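Local coordinates for protein putative gamma-glutamylcyclotransferase YkqA (PDB 2QIK) that probably acts as a gamma-glutamylcyclotransferase, an enzyme that cyclises the gamma-glutamyl part of its substrates to 5-oxoproline, at residues 5-9 with 10-14; 114-117 with 118-121; 16-19 with 20-23; 64-67 with 68-72; 193-196 with 197-200. One frame throughout, in Å; residues are numbered along the deposited sequence.

Contact 1 (5-9 with 10-14)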
loop_
_atom_site.group_PDB
_atom_site.type_symbol
_atom_site.label_atom_id
_atom_site.label_comp_id
_atom_site.label_asym_id
_atom_site.label_seq_id
_atom_site.Cartn_x
_atom_site.Cartn_y
_atom_site.Cartn_z
ATOM N N LEU A 5 5.419 -4.321 17.251
ATOM C CA LEU A 5 5.982 -2.985 17.112
ATOM C C LEU A 5 5.486 -2.338 15.812
ATOM O O LEU A 5 5.634 -2.947 14.746
ATOM C CB LEU A 5 7.504 -3.076 17.076
ATOM C CG LEU A 5 8.222 -1.750 16.762
ATOM C CD1 LEU A 5 8.105 -0.775 17.861
ATOM C CD2 LEU A 5 9.683 -2.029 16.461
ATOM N N PHE A 6 4.853 -1.190 15.949
ATOM C CA PHE A 6 4.390 -0.412 14.791
ATOM C C PHE A 6 5.401 0.672 14.501
ATOM O O PHE A 6 5.742 1.473 15.367
ATOM C CB PHE A 6 3.012 0.214 15.123
ATOM C CG PHE A 6 2.464 1.131 14.064
ATOM C CD1 PHE A 6 2.636 2.481 14.146
ATOM C CD2 PHE A 6 1.769 0.638 12.989
ATOM C CE1 PHE A 6 2.079 3.354 13.197
ATOM C CE2 PHE A 6 1.240 1.490 12.051
ATOM C CZ PHE A 6 1.369 2.807 12.180
ATOM N N VAL A 7 5.904 0.674 13.253
ATOM C CA VAL A 7 6.877 1.652 12.828
ATOM C C VAL A 7 6.317 2.472 11.668
ATOM O O VAL A 7 5.645 1.973 10.792
ATOM C CB VAL A 7 8.275 1.086 12.394
ATOM C CG1 VAL A 7 8.981 0.518 13.667
ATOM C CG2 VAL A 7 8.114 0.038 11.252
ATOM N N TYR A 8 6.662 3.754 11.697
ATOM C CA TYR A 8 6.073 4.737 10.780
ATOM C C TYR A 8 7.097 5.653 10.101
ATOM O O TYR A 8 6.741 6.419 9.219
ATOM C CB TYR A 8 5.041 5.625 11.530
ATOM C CG TYR A 8 5.630 6.339 12.720
ATOM C CD1 TYR A 8 6.333 7.520 12.539
ATOM C CD2 TYR A 8 5.513 5.853 13.973
ATOM C CE1 TYR A 8 6.926 8.170 13.578
ATOM C CE2 TYR A 8 6.104 6.491 15.034
ATOM C CZ TYR A 8 6.807 7.656 14.847
ATOM O OH TYR A 8 7.385 8.362 15.901
ATOM N N GLY A 9 8.351 5.565 10.532
ATOM C CA GLY A 9 9.336 6.501 10.074
ATOM C C GLY A 9 10.599 5.826 9.573
ATOM O O GLY A 9 10.574 5.013 8.656
ATOM N N THR A 10 11.713 6.198 10.198
ATOM C CA THR A 10 13.016 5.708 9.808
ATOM C C THR A 10 13.265 4.244 10.015
ATOM O O THR A 10 14.265 3.711 9.515
ATOM C CB THR A 10 14.172 6.467 10.511
ATOM O OG1 THR A 10 14.258 6.084 11.877
ATOM C CG2 THR A 10 14.000 7.979 10.396
ATOM N N LEU A 11 12.390 3.563 10.726
ATOM C CA LEU A 11 12.416 2.111 10.944
ATOM C C LEU A 11 11.645 1.325 9.900
ATOM O O LEU A 11 11.722 0.102 9.912
ATOM C CB LEU A 11 11.899 1.767 12.306
ATOM C CG LEU A 11 12.726 2.266 13.497
ATOM C CD1 LEU A 11 11.967 2.012 14.811
ATOM C CD2 LEU A 11 14.069 1.598 13.501
ATOM N N ARG A 12 10.858 1.996 9.047
ATOM C CA ARG A 12 10.139 1.275 8.025
ATOM C C ARG A 12 11.122 0.600 7.038
ATOM O O ARG A 12 12.293 1.001 6.914
ATOM C CB ARG A 12 9.156 2.168 7.227
ATOM C CG ARG A 12 7.958 2.590 8.076
ATOM C CD ARG A 12 6.971 3.441 7.264
ATOM N NE ARG A 12 6.370 2.646 6.211
ATOM C CZ ARG A 12 5.471 3.094 5.400
ATOM N NH1 ARG A 12 4.954 4.301 5.509
ATOM N NH2 ARG A 12 5.024 2.356 4.403
ATOM N N LYS A 13 10.625 -0.384 6.331
ATOM C CA LYS A 13 11.467 -1.131 5.396
ATOM C C LYS A 13 12.094 -0.163 4.432
ATOM O O LYS A 13 11.447 0.755 3.950
ATOM C CB LYS A 13 10.607 -2.197 4.681
ATOM C CG LYS A 13 11.385 -3.254 3.976
ATOM C CD LYS A 13 10.383 -4.203 3.221
ATOM C CE LYS A 13 11.101 -5.434 2.798
ATOM N NZ LYS A 13 10.161 -6.368 2.062
ATOM N N HIS A 14 13.348 -0.381 4.088
ATOM C CA HIS A 14 14.064 0.422 3.145
ATOM C C HIS A 14 14.280 1.861 3.577
ATOM O O HIS A 14 14.652 2.737 2.740
ATOM C CB HIS A 14 13.436 0.438 1.736
ATOM C CG HIS A 14 13.173 -0.926 1.226
ATOM N ND1 HIS A 14 11.993 -1.419 0.765
ATOM C CD2 HIS A 14 14.052 -1.956 1.167
ATOM C CE1 HIS A 14 12.143 -2.700 0.455
ATOM N NE2 HIS A 14 13.395 -3.035 0.653
HETATM O O HOH W 1 4.626 6.205 7.656
#
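Leu11 carries CG anti to its carbonyl carbon (chi1 -65°), beside the backbone N, and this brings CD1 to 3.5 Å from Val7 CG1. Arg12 has the same first torsion (chi1 -70°), which lays its CG and CD beside the carbonyls of Val7 and Tyr8; a bend at chi3 then redirects the guanidinium beyond them. In the conformer of Val7 described here, one of two modelled, CG1 also lies 3.5 Å from Leu11 CB, which the course of the backbone carries up to it, and the two side chains cross at about a right angle. Between them the chain reverses through a type I beta turn from Gly9 to Arg12. Arg12 N closes it on Gly9 O at 3.1 Å, a nearly straight bond (163°) whose donor stands above the carbonyl plane. The methylenes of Arg12 lie along the carbonyls at the strand end and just after it, CG 3.6 Å from Val7 O and CD 3.6 Å from Tyr8 O. A water donates to Tyr8 O at 2.6 Å and accepts from Arg12 NH1 at 2.9 Å, so the guanidinium also reaches this carbonyl indirectly; its main partners are Glu59, at NE, and Asp114, at NH1. Tyr8, Gly9, Thr10 and Leu11 form the tyrosine-glycine-threonine-leucine loop, which probably binds substrate as in related gamma-glutamylcyclotransferases. The turn leaves the end of strand 3-7, which pairs through the backbones of Leu5 and Val7 with strand 55-63 and through Phe6 with Leu95, while Tyr8 packs on strands 55-63, 90-98 and 44-47.

Contact 2 (114-117 with 118-121); sequences DWKE and HQMI
Gln119 lays its side chain over one face of the Trp115 indole, CG sitting 4.2 Å from the centroid of the five-membered ring of Trp115 in a CH-pi contact close to the ring normal. Its amide continues across the same face, displaced toward the rim and turned 30° from the indole plane. His118 meets the six-membered part of Trp115, the planes 27° apart but slid so far that they barely overlap; His118 ND1 comes 3.6 Å from Trp115 CZ3. The indole reaches this position because Trp115 CG is anti to its backbone N (chi1 178°), swinging the ring along the helix toward the next turn. The residues one turn apart are fixed by backbone bonds, Gln119 N to Trp115 O at 2.9 Å and His118 N to Asp114 O at 2.9 Å. Further out, Glu15 takes the hydrogen bond from Gln119 NE2, a bond that restrains the amide's rotation over the ring. At the start of helix 115-122, Asp114 is the N-cap: its OD2 accepts from Glu117 N at 3.2 Å, met from above the carboxylate plane, and the same oxygen forms a salt bridge with Arg12. Trp115 lies close to Gly9 of the probable substrate loop. With both a helix N-terminus and a guanidinium beside it, the Asp114 carboxylate is likely to be favoured in its charged form, tying the beginning of the helix to the loop that carries Arg12.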
loop_
_atom_site.group_PDB
_atom_site.type_symbol
_atom_site.label_atom_id
_atom_site.label_comp_id
_atom_site.label_asym_id
_atom_site.label_seq_id
_atom_site.Cartn_x
_atom_site.Cartn_y
_atom_site.Cartn_z
ATOM N N ASP A 114 1.554 9.307 5.969
ATOM C CA ASP A 114 2.382 8.232 5.440
ATOM C C ASP A 114 3.722 8.786 5.043
ATOM O O ASP A 114 3.858 9.568 4.099
ATOM C CB ASP A 114 1.639 7.552 4.269
ATOM C CG ASP A 114 2.328 6.300 3.794
ATOM O OD1 ASP A 114 1.569 5.381 3.363
ATOM O OD2 ASP A 114 3.571 6.229 3.794
ATOM N N TRP A 115 4.759 8.379 5.808
ATOM C CA TRP A 115 6.080 8.909 5.587
ATOM C C TRP A 115 6.651 8.573 4.219
ATOM O O TRP A 115 7.327 9.388 3.615
ATOM C CB TRP A 115 7.003 8.365 6.714
ATOM C CG TRP A 115 8.422 8.751 6.645
ATOM C CD1 TRP A 115 9.515 7.884 6.579
ATOM C CD2 TRP A 115 8.935 9.993 6.873
ATOM N NE1 TRP A 115 10.660 8.562 6.613
ATOM C CE2 TRP A 115 10.370 9.871 6.798
ATOM C CE3 TRP A 115 8.396 11.247 7.009
ATOM C CZ2 TRP A 115 11.256 10.929 6.922
ATOM C CZ3 TRP A 115 9.366 12.348 7.198
ATOM C CH2 TRP A 115 10.702 12.164 7.129
ATOM N N LYS A 116 6.432 7.349 3.763
ATOM C CA LYS A 116 6.912 6.992 2.426
ATOM C C LYS A 116 6.203 7.755 1.337
ATOM O O LYS A 116 6.847 8.120 0.338
ATOM C CB LYS A 116 6.781 5.480 2.236
ATOM C CG LYS A 116 7.694 4.606 2.939
ATOM C CD LYS A 116 7.770 3.210 2.460
ATOM C CE LYS A 116 8.874 2.561 3.145
ATOM N NZ LYS A 116 9.019 1.192 2.809
ATOM N N GLU A 117 4.917 7.968 1.483
ATOM C CA GLU A 117 4.195 8.774 0.506
ATOM C C GLU A 117 4.743 10.189 0.541
ATOM O O GLU A 117 5.004 10.774 -0.518
ATOM C CB GLU A 117 2.710 8.731 0.851
ATOM C CG GLU A 117 1.784 9.430 -0.161
ATOM C CD GLU A 117 1.584 10.882 -0.017
ATOM O OE1 GLU A 117 0.955 11.461 -0.949
ATOM O OE2 GLU A 117 1.985 11.425 1.032
ATOM N N HIS A 118 5.063 10.705 1.716
ATOM C CA HIS A 118 5.598 12.038 1.845
ATOM C C HIS A 118 6.945 12.095 1.149
ATOM O O HIS A 118 7.291 13.100 0.505
ATOM C CB HIS A 118 5.698 12.418 3.319
ATOM C CG HIS A 118 6.570 13.628 3.573
ATOM N ND1 HIS A 118 7.826 13.597 4.147
ATOM C CD2 HIS A 118 6.281 14.918 3.379
ATOM C CE1 HIS A 118 8.293 14.835 4.235
ATOM N NE2 HIS A 118 7.376 15.655 3.768
ATOM N N GLN A 119 7.799 11.096 1.334
ATOM C CA GLN A 119 9.142 11.095 0.693
ATOM C C GLN A 119 9.014 11.094 -0.821
ATOM O O GLN A 119 9.712 11.778 -1.508
ATOM C CB GLN A 119 9.929 9.894 1.159
ATOM C CG GLN A 119 10.360 9.986 2.668
ATOM C CD GLN A 119 11.045 8.736 3.127
ATOM O OE1 GLN A 119 12.176 8.826 3.682
ATOM N NE2 GLN A 119 10.478 7.627 2.865
HETATM N N MSE A 120 8.057 10.330 -1.327
HETATM C CA MSE A 120 7.853 10.235 -2.743
HETATM C C MSE A 120 7.451 11.564 -3.360
HETATM O O MSE A 120 7.979 12.019 -4.392
HETATM C CB MSE A 120 6.803 9.175 -3.044
HETATM C CG MSE A 120 6.361 9.054 -4.528
HETATM SE SE MSE A 120 5.057 7.737 -4.859
HETATM C CE MSE A 120 3.637 8.613 -3.958
ATOM N N ILE A 121 6.474 12.243 -2.738
ATOM C CA ILE A 121 5.989 13.480 -3.297
ATOM C C ILE A 121 6.951 14.614 -3.007
ATOM O O ILE A 121 7.269 15.389 -3.914
ATOM C CB ILE A 121 4.571 13.780 -2.858
ATOM C CG1 ILE A 121 3.628 12.772 -3.486
ATOM C CG2 ILE A 121 4.160 15.176 -3.248
ATOM C CD1 ILE A 121 3.476 11.559 -2.697
#

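Contact 3 (16-19 with 20-23); sequences KNHH and LLAQ
The carbonyl oxygen of His18 is held twice, by Leu21 N at 2.9 Å and by a water at 3.0 Å that also donates to Ala22 O. Leu20 N bonds to Asn17 O at 3.0 Å and Ala22 N to His19 O at 2.9 Å, so three successive three-residue steps run through this short span. This is the hydrogen-bonding of a 3-10 turn, and in each bond the donor stands well above the carbonyl plane. The turn lies in the loop between strands 3-7 and 25-34. On its surface, His19 places CG between its backbone N and carbonyl carbon (chi1 64°), which folds the imidazole back beside Leu20; the two side chains point the same way, with Leu20 CG over one ring face and Leu20 CD2 3.9 Å from His19 NE2. The other methyl, CD1, approaches Asn17 CB at 4.1 Å. Cutting Leu20 back to alanine is likely to strip the apolar cover from this face of the His19 ring and open a gap against Leu71 and Phe74 of helix 65-74. Leu21 CD1 crosses to within 3.8 Å of His18 ND1, the atom that bonds to Leu11 O, while Asn17 ND2 bonds to Thr10 OG1 in the probable substrate loop.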
loop_
_atom_site.group_PDB
_atom_site.type_symbol
_atom_site.label_atom_id
_atom_site.label_comp_id
_atom_site.label_asym_id
_atom_site.label_seq_id
_atom_site.Cartn_x
_atom_site.Cartn_y
_atom_site.Cartn_z
ATOM N N LYS A 16 16.485 4.449 6.499
ATOM C CA LYS A 16 17.866 4.459 6.967
ATOM C C LYS A 16 18.108 3.727 8.267
ATOM O O LYS A 16 19.214 3.260 8.531
ATOM C CB LYS A 16 18.384 5.861 7.046
ATOM C CG LYS A 16 17.707 6.721 8.042
ATOM C CD LYS A 16 18.268 8.114 8.021
ATOM C CE LYS A 16 17.545 9.020 9.027
ATOM N NZ LYS A 16 18.069 10.406 9.037
ATOM N N ASN A 17 17.122 3.618 9.135
ATOM C CA ASN A 17 17.309 2.887 10.415
ATOM C C ASN A 17 16.717 1.502 10.466
ATOM O O ASN A 17 16.680 0.879 11.529
ATOM C CB ASN A 17 16.895 3.755 11.621
ATOM C CG ASN A 17 17.765 5.012 11.752
ATOM O OD1 ASN A 17 18.973 4.938 11.580
ATOM N ND2 ASN A 17 17.156 6.103 12.092
ATOM N N HIS A 18 16.224 0.998 9.332
ATOM C CA HIS A 18 15.510 -0.270 9.353
ATOM C C HIS A 18 16.390 -1.422 9.832
ATOM O O HIS A 18 15.887 -2.359 10.435
ATOM C CB HIS A 18 14.954 -0.551 7.986
ATOM C CG HIS A 18 14.134 -1.791 7.905
ATOM N ND1 HIS A 18 12.925 -1.925 8.542
ATOM C CD2 HIS A 18 14.375 -2.982 7.324
ATOM C CE1 HIS A 18 12.448 -3.139 8.298
ATOM N NE2 HIS A 18 13.325 -3.808 7.580
ATOM N N HIS A 19 17.702 -1.322 9.588
ATOM C CA HIS A 19 18.603 -2.372 10.015
ATOM C C HIS A 19 18.561 -2.616 11.517
ATOM O O HIS A 19 18.917 -3.716 11.945
ATOM C CB HIS A 19 20.048 -2.056 9.597
ATOM C CG HIS A 19 20.590 -0.862 10.241
ATOM N ND1 HIS A 19 20.439 0.413 9.750
ATOM C CD2 HIS A 19 21.364 -0.749 11.357
ATOM C CE1 HIS A 19 21.026 1.269 10.557
ATOM N NE2 HIS A 19 21.565 0.614 11.559
ATOM N N LEU A 20 18.153 -1.632 12.317
ATOM C CA LEU A 20 17.986 -1.846 13.738
ATOM C C LEU A 20 17.016 -2.904 14.135
ATOM O O LEU A 20 17.135 -3.477 15.220
ATOM C CB LEU A 20 17.701 -0.557 14.460
ATOM C CG LEU A 20 18.693 0.584 14.409
ATOM C CD1 LEU A 20 18.129 1.890 15.032
ATOM C CD2 LEU A 20 19.990 0.232 15.086
ATOM N N LEU A 21 16.038 -3.160 13.258
ATOM C CA LEU A 21 15.072 -4.208 13.487
ATOM C C LEU A 21 15.685 -5.572 13.214
ATOM O O LEU A 21 15.043 -6.606 13.506
ATOM C CB LEU A 21 13.808 -4.046 12.654
ATOM C CG LEU A 21 13.063 -2.748 12.859
ATOM C CD1 LEU A 21 11.763 -2.743 12.110
ATOM C CD2 LEU A 21 12.829 -2.398 14.338
ATOM N N ALA A 22 16.843 -5.636 12.557
ATOM C CA ALA A 22 17.525 -6.914 12.304
ATOM C C ALA A 22 16.579 -7.831 11.575
ATOM O O ALA A 22 15.940 -7.440 10.614
ATOM C CB ALA A 22 18.126 -7.474 13.551
ATOM N N GLN A 23 16.459 -9.074 12.016
ATOM C CA GLN A 23 15.620 -10.058 11.328
ATOM C C GLN A 23 14.246 -10.185 11.909
ATOM O O GLN A 23 13.551 -11.191 11.670
ATOM C CB GLN A 23 16.292 -11.423 11.141
ATOM C CG GLN A 23 17.674 -11.352 10.410
ATOM C CD GLN A 23 17.444 -10.595 9.038
ATOM O OE1 GLN A 23 17.782 -9.442 8.796
ATOM N NE2 GLN A 23 16.755 -11.299 8.166
HETATM O O HOH W 2 16.372 -5.033 9.284
#

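Contact 4 (64-67 with 68-72); sequences DELC and IHKLD
The imidazole of His69 is set obliquely against the preceding turn, near Glu65 O and Leu66 CA, and its ND1 lies 3.2 Å from Glu65 O at an angle too poor for a hydrogen bond. The other flat group, the Asp64 carboxylate, directs OD2 at Cys67 N, 2.9 Å away, and is met nearly end-on down its C-O bond. This makes Asp64 the N-cap of helix 65-74, its carboxylate taking up an amide of the first turn that has no carbonyl ahead of it. Behind the cap the ladder of alpha-helical bonds is regular: Ile68 N meets Asp64 O at 3.1 Å, His69 N meets Glu65 O at 2.9 Å, and Lys70 and Leu71 bond likewise to Leu66 and Cys67. Lys70 CG lies 3.3 Å from Leu66 O, so the lysine chain covers the carbonyl that its own backbone N bonds. With an alanine in place of Lys70, that carbonyl would probably lose the part of its aliphatic cover that lies beyond CB. Elsewhere round the helix, Ile68 packs on Leu95 and Tyr97 of strand 90-98, and Leu71 reaches Leu11 of the probable substrate loop. On that buried side, Cys67 holds SG anti to its backbone N (chi1 175°), and this places the sulfur 4.1 Å from Leu71 CD1.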
loop_
_atom_site.group_PDB
_atom_site.type_symbol
_atom_site.label_atom_id
_atom_site.label_comp_id
_atom_site.label_asym_id
_atom_site.label_seq_id
_atom_site.Cartn_x
_atom_site.Cartn_y
_atom_site.Cartn_z
ATOM N N ASP A 64 11.970 -8.776 19.261
ATOM C CA ASP A 64 12.390 -9.388 20.503
ATOM C C ASP A 64 12.865 -8.358 21.543
ATOM O O ASP A 64 12.977 -7.175 21.243
ATOM C CB ASP A 64 13.343 -10.556 20.235
ATOM C CG ASP A 64 14.652 -10.144 19.685
ATOM O OD1 ASP A 64 15.426 -11.065 19.332
ATOM O OD2 ASP A 64 15.056 -8.969 19.634
ATOM N N GLU A 65 13.183 -8.803 22.787
ATOM C CA GLU A 65 13.617 -7.878 23.830
ATOM C C GLU A 65 14.873 -7.144 23.449
ATOM O O GLU A 65 15.014 -5.962 23.739
ATOM C CB GLU A 65 13.816 -8.587 25.148
ATOM C CG GLU A 65 12.514 -9.030 25.758
ATOM C CD GLU A 65 12.678 -9.630 27.166
ATOM O OE1 GLU A 65 11.984 -10.563 27.440
ATOM O OE2 GLU A 65 13.393 -9.131 27.993
ATOM N N LEU A 66 15.835 -7.826 22.830
ATOM C CA LEU A 66 17.075 -7.209 22.386
ATOM C C LEU A 66 16.768 -6.047 21.463
ATOM O O LEU A 66 17.332 -4.989 21.588
ATOM C CB LEU A 66 17.988 -8.290 21.753
ATOM C CG LEU A 66 19.288 -7.761 21.134
ATOM C CD1 LEU A 66 20.395 -8.824 21.126
ATOM C CD2 LEU A 66 19.108 -7.283 19.734
ATOM N N CYS A 67 15.882 -6.278 20.471
ATOM C CA CYS A 67 15.531 -5.222 19.514
ATOM C C CYS A 67 14.943 -4.032 20.219
ATOM O O CYS A 67 15.368 -2.896 19.988
ATOM C CB CYS A 67 14.554 -5.814 18.502
ATOM S SG CYS A 67 13.921 -4.543 17.349
ATOM N N ILE A 68 14.005 -4.278 21.117
ATOM C CA ILE A 68 13.406 -3.131 21.852
ATOM C C ILE A 68 14.437 -2.387 22.695
ATOM O O ILE A 68 14.430 -1.159 22.714
ATOM C CB ILE A 68 12.177 -3.564 22.667
ATOM C CG1 ILE A 68 11.100 -4.152 21.787
ATOM C CG2 ILE A 68 11.614 -2.423 23.508
ATOM C CD1 ILE A 68 10.607 -3.186 20.638
ATOM N N HIS A 69 15.362 -3.114 23.359
ATOM C CA HIS A 69 16.445 -2.390 24.020
ATOM C C HIS A 69 17.272 -1.523 23.085
ATOM O O HIS A 69 17.638 -0.402 23.414
ATOM C CB HIS A 69 17.416 -3.330 24.752
ATOM C CG HIS A 69 16.868 -3.947 25.999
ATOM N ND1 HIS A 69 16.848 -5.298 26.307
ATOM C CD2 HIS A 69 16.218 -3.344 27.030
ATOM C CE1 HIS A 69 16.250 -5.483 27.486
ATOM N NE2 HIS A 69 15.871 -4.294 27.937
ATOM N N LYS A 70 17.621 -2.084 21.909
ATOM C CA LYS A 70 18.414 -1.383 20.923
ATOM C C LYS A 70 17.694 -0.087 20.524
ATOM O O LYS A 70 18.297 0.958 20.329
ATOM C CB LYS A 70 18.770 -2.267 19.705
ATOM C CG LYS A 70 19.703 -3.314 20.029
ATOM C CD LYS A 70 19.766 -4.436 19.090
ATOM C CE LYS A 70 20.520 -4.127 18.016
ATOM N NZ LYS A 70 20.464 -5.143 16.902
ATOM N N LEU A 71 16.405 -0.209 20.257
ATOM C CA LEU A 71 15.609 0.970 19.890
ATOM C C LEU A 71 15.517 1.990 21.019
ATOM O O LEU A 71 15.655 3.196 20.800
ATOM C CB LEU A 71 14.193 0.545 19.442
ATOM C CG LEU A 71 14.168 -0.366 18.211
ATOM C CD1 LEU A 71 12.695 -0.643 17.863
ATOM C CD2 LEU A 71 14.903 0.165 17.034
ATOM N N ASP A 72 15.259 1.542 22.256
ATOM C CA ASP A 72 15.281 2.415 23.354
ATOM C C ASP A 72 16.572 3.234 23.455
ATOM O O ASP A 72 16.555 4.436 23.722
ATOM C CB ASP A 72 15.125 1.634 24.654
ATOM C CG ASP A 72 13.809 0.997 24.863
ATOM O OD1 ASP A 72 12.783 1.404 24.265
ATOM O OD2 ASP A 72 13.698 0.113 25.767
#

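Contact 5 (193-196 with 197-200); sequences IPYS and ALSY
Ala197 CB forms the apolar centre of this turn, with Ile193 CD1 4.0 Å away and Pro194 CD brushing it at 4.4 Å. Ile193 reaches it because CG1 lies between the backbone N and the carbonyl carbon (chi1 72°), from where the chain runs straight out to CD1. A second apolar pair forms one step on: Leu198 CD2 approaches the Tyr195 ring obliquely, 4.0 Å from CE1 of Tyr195. Holding CG anti to its backbone N (chi1 -176°), Tyr195 brings its ring nearer Leu198, and the two side chains cross at a slant. The backbone itself is closed by two bonds spanning three residues, Ala197 N to Pro194 O at 2.9 Å and Leu198 N to Tyr195 O at 3.0 Å, both with the donor standing above the carbonyl plane. These are 3-10 bonds, and they turn the end of strand 185-193 into helix 198-204. At the polar edge, Ser196 O is taken by two waters: one donates to it at 2.8 Å and accepts from Tyr200 N at 2.9 Å, while the other gives a weaker bond and accepts from Ser199 N. Water thus stands in for direct carbonyl-to-amide bonds at the outset of the helix. The hydroxyl of Ser196 bonds to Tyr150. Ile193 pairs through its backbone with Ile128 and packs on strand 128-132; Tyr195 and Leu198 lean on Ile121 and Met120 of helix 115-122, and Tyr200 meets helix 140-145.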
loop_
_atom_site.group_PDB
_atom_site.type_symbol
_atom_site.label_atom_id
_atom_site.label_comp_id
_atom_site.label_asym_id
_atom_site.label_seq_id
_atom_site.Cartn_x
_atom_site.Cartn_y
_atom_site.Cartn_z
ATOM N N ILE A 193 7.060 4.909 -14.721
ATOM C CA ILE A 193 6.374 6.147 -15.100
ATOM C C ILE A 193 7.151 7.374 -14.591
ATOM O O ILE A 193 7.835 7.291 -13.562
ATOM C CB ILE A 193 4.932 6.172 -14.612
ATOM C CG1 ILE A 193 4.840 6.353 -13.068
ATOM C CG2 ILE A 193 4.132 4.958 -15.036
ATOM C CD1 ILE A 193 3.399 6.424 -12.555
ATOM N N PRO A 194 7.024 8.512 -15.255
ATOM C CA PRO A 194 7.578 9.715 -14.712
ATOM C C PRO A 194 6.753 10.188 -13.511
ATOM O O PRO A 194 5.561 9.978 -13.444
ATOM C CB PRO A 194 7.536 10.728 -15.887
ATOM C CG PRO A 194 7.283 9.867 -17.115
ATOM C CD PRO A 194 6.430 8.726 -16.581
ATOM N N TYR A 195 7.422 10.918 -12.630
ATOM C CA TYR A 195 6.762 11.636 -11.543
ATOM C C TYR A 195 5.528 12.435 -12.051
ATOM O O TYR A 195 4.527 12.557 -11.353
ATOM C CB TYR A 195 7.742 12.538 -10.861
ATOM C CG TYR A 195 7.152 13.242 -9.667
ATOM C CD1 TYR A 195 6.832 12.589 -8.512
ATOM C CD2 TYR A 195 6.940 14.624 -9.687
ATOM C CE1 TYR A 195 6.279 13.227 -7.436
ATOM C CE2 TYR A 195 6.388 15.278 -8.608
ATOM C CZ TYR A 195 6.088 14.577 -7.484
ATOM O OH TYR A 195 5.549 15.274 -6.408
ATOM N N SER A 196 5.633 13.027 -13.221
ATOM C CA SER A 196 4.617 13.849 -13.744
ATOM C C SER A 196 3.323 13.097 -14.053
ATOM O O SER A 196 2.288 13.747 -14.277
ATOM C CB SER A 196 5.044 14.570 -14.994
ATOM O OG SER A 196 5.332 13.647 -16.017
ATOM N N ALA A 197 3.342 11.772 -14.067
ATOM C CA ALA A 197 2.115 10.946 -14.225
ATOM C C ALA A 197 1.398 10.742 -12.923
ATOM O O ALA A 197 0.269 10.198 -12.914
ATOM C CB ALA A 197 2.502 9.635 -14.802
ATOM N N LEU A 198 1.970 11.102 -11.779
ATOM C CA LEU A 198 1.373 10.721 -10.516
ATOM C C LEU A 198 0.074 11.384 -10.171
ATOM O O LEU A 198 -0.841 10.724 -9.604
ATOM C CB LEU A 198 2.387 11.012 -9.372
ATOM C CG LEU A 198 2.098 10.385 -8.052
ATOM C CD1 LEU A 198 1.876 8.813 -8.140
ATOM C CD2 LEU A 198 3.233 10.725 -7.132
ATOM N N SER A 199 -0.068 12.678 -10.432
ATOM C CA SER A 199 -1.301 13.314 -10.014
ATOM C C SER A 199 -2.522 12.778 -10.781
ATOM O O SER A 199 -3.615 12.688 -10.202
ATOM C CB SER A 199 -1.223 14.846 -10.030
ATOM O OG SER A 199 -1.063 15.360 -11.329
ATOM N N TYR A 200 -2.330 12.335 -12.027
ATOM C CA TYR A 200 -3.401 11.653 -12.771
ATOM C C TYR A 200 -3.843 10.435 -11.949
ATOM O O TYR A 200 -5.040 10.178 -11.781
ATOM C CB TYR A 200 -2.876 11.213 -14.149
ATOM C CG TYR A 200 -3.785 10.180 -14.783
ATOM C CD1 TYR A 200 -4.966 10.560 -15.359
ATOM C CD2 TYR A 200 -3.506 8.855 -14.703
ATOM C CE1 TYR A 200 -5.853 9.647 -15.832
ATOM C CE2 TYR A 200 -4.346 7.929 -15.191
ATOM C CZ TYR A 200 -5.544 8.306 -15.766
ATOM O OH TYR A 200 -6.406 7.333 -16.276
HETATM O O HOH W 3 1.622 14.661 -11.695
HETATM O O HOH W 4 -0.510 13.539 -13.936
#

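Along the chain the order is contact 1, contact 3, contact 4, contact 2 and contact 5. The first three lie on the same side of the chain's centre within the N-terminal family region: contact 3 has its centre about 9 Å from that of contact 1 and about 11 Å from that of contact 4, and all three touch, joining the probable substrate-binding residues to the later part of the same loop and to helix 65-74. Contact 2, on helix 115-122, touches both contact 1, about 13 Å away between centres, and contact 5, about 14 Å away. This helix thus bridges the probable substrate loop and the second AIG2-like region, whereas the centres of contacts 4 and 5 are about 40 Å apart.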